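Side-chain contact in enoyl-CoA hydratase/isomerase family protein (Pseudomonas syringae pv. tomato, PDB 3OT6), which belongs to the enoyl-CoA hydratase/isomerase family and probably acts on acyl-CoA thioesters, though its exact reaction is not established: residues A39-A44 and L91-P96. Numbering follows the deposited sequence.
Sequences AALDQA and LSHPFP
The imidazole of His93 receives a methyl group of Leu41 on one face, carries the ring carbon CD of its own neighbour Pro94 on the opposite face, and meets a water in plane at its edge. In this crotonase-like fold the ring joins helix 31-46 to the loop that leads from helix 73-91 into strand 97-100, and it illustrates how one histidine can serve a nonpolar and a polar neighbour at once. Leu41 CD2 stands 4.2 Å from the ring centroid and 22° off the ring normal, a CH-pi contact displaced toward the rim on the CE1 side. Pro94 CD lies 3.3 Å above the plane on the other face, also near the rim, leaving the imidazole between two aliphatic groups. With CG anti to the backbone N (chi1 -166°), the His93 side chain extends from the loop toward the helix, where CE1 also comes within 3.8 Å of Leu41 O. Ala44, one helical turn further on, approaches obliquely with its methyl group, CB lying 4.4 Å from His93 NE2.

Val51, on the inner strand 50-54 of the six-stranded sheet, touches both Ala44 and His93 and so places the contact against the sheet, while Lys209 of helix 202-230 hydrogen-bonds His93 O on the loop side. No direct hydrogen bond links the two segments. A water bridges them instead: it lies 2.9 Å from His93 NE2 and donates a weak hydrogen bond to Ala44 O, at 2.8 Å.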
# COMPACT_ATOMS: atom_id res chain seq x y z
N ALA A 39 1.50 -11.85 8.51
CA ALA A 39 2.31 -13.01 8.77
C ALA A 39 3.56 -12.86 7.94
O ALA A 39 4.65 -13.14 8.40
CB ALA A 39 1.59 -14.30 8.42
N ALA A 40 3.43 -12.30 6.74
CA ALA A 40 4.59 -12.16 5.87
C ALA A 40 5.49 -11.10 6.41
O ALA A 40 6.67 -11.12 6.13
CB ALA A 40 4.21 -11.85 4.38
N LEU A 41 4.96 -10.16 7.17
CA LEU A 41 5.77 -9.01 7.57
C LEU A 41 6.43 -9.36 8.85
O LEU A 41 7.50 -8.86 9.11
CB LEU A 41 4.94 -7.71 7.74
CG LEU A 41 4.54 -6.91 6.46
CD1 LEU A 41 3.41 -5.92 6.78
CD2 LEU A 41 5.74 -6.21 5.78
N ASP A 42 5.79 -10.21 9.64
CA ASP A 42 6.41 -10.78 10.80
C ASP A 42 7.71 -11.46 10.39
O ASP A 42 8.74 -11.28 11.06
CB ASP A 42 5.48 -11.77 11.47
CG ASP A 42 4.35 -11.07 12.23
OD1 ASP A 42 4.48 -9.88 12.57
OD2 ASP A 42 3.29 -11.69 12.44
N GLN A 43 7.66 -12.19 9.28
CA GLN A 43 8.73 -13.01 8.84
C GLN A 43 9.81 -12.07 8.35
O GLN A 43 10.99 -12.27 8.67
CB GLN A 43 8.26 -13.95 7.73
CG GLN A 43 9.35 -14.90 7.25
CD GLN A 43 9.96 -15.74 8.40
OE1 GLN A 43 9.25 -16.25 9.26
NE2 GLN A 43 11.28 -15.84 8.42
N ALA A 44 9.41 -11.03 7.59
CA ALA A 44 10.34 -10.03 7.04
C ALA A 44 11.08 -9.30 8.15
O ALA A 44 12.22 -8.94 7.96
CB ALA A 44 9.61 -9.04 6.12
N LEU A 91 3.96 1.69 7.55
CA LEU A 91 4.64 2.99 7.66
C LEU A 91 5.52 3.01 8.90
O LEU A 91 6.38 3.89 9.07
CB LEU A 91 3.63 4.11 7.74
CG LEU A 91 2.92 4.41 6.40
CD1 LEU A 91 1.62 5.15 6.70
CD2 LEU A 91 3.85 5.28 5.62
N SER A 92 5.33 2.03 9.78
CA SER A 92 6.22 2.00 10.95
C SER A 92 7.15 0.78 10.90
O SER A 92 7.87 0.52 11.84
CB SER A 92 5.47 2.14 12.27
OG SER A 92 4.48 1.20 12.33
N HIS A 93 7.25 0.14 9.72
CA HIS A 93 8.04 -1.03 9.60
C HIS A 93 9.54 -0.74 9.84
O HIS A 93 10.09 0.20 9.29
CB HIS A 93 7.81 -1.64 8.22
CG HIS A 93 8.33 -3.04 8.08
ND1 HIS A 93 7.79 -4.10 8.80
CD2 HIS A 93 9.35 -3.55 7.35
CE1 HIS A 93 8.43 -5.21 8.47
NE2 HIS A 93 9.39 -4.90 7.61
N PRO A 94 10.23 -1.62 10.56
CA PRO A 94 11.62 -1.30 10.92
C PRO A 94 12.64 -1.33 9.78
O PRO A 94 13.75 -0.79 9.94
CB PRO A 94 11.94 -2.27 12.05
CG PRO A 94 10.97 -3.40 11.93
CD PRO A 94 9.72 -2.82 11.23
N PHE A 95 12.27 -1.85 8.62
CA PHE A 95 13.14 -1.88 7.44
C PHE A 95 12.36 -1.26 6.25
O PHE A 95 11.11 -1.16 6.31
CB PHE A 95 13.63 -3.33 7.12
CG PHE A 95 14.25 -3.98 8.27
CD1 PHE A 95 15.62 -3.85 8.50
CD2 PHE A 95 13.47 -4.66 9.21
CE1 PHE A 95 16.20 -4.40 9.62
CE2 PHE A 95 14.04 -5.20 10.34
CZ PHE A 95 15.41 -5.05 10.56
N PRO A 96 13.07 -0.86 5.19
CA PRO A 96 12.45 -0.17 4.09
C PRO A 96 11.41 -1.04 3.39
O PRO A 96 11.65 -2.23 3.18
CB PRO A 96 13.65 0.14 3.17
CG PRO A 96 14.84 0.30 4.16
CD PRO A 96 14.55 -0.88 5.05
O HOH W 1 11.68 -6.45 6.87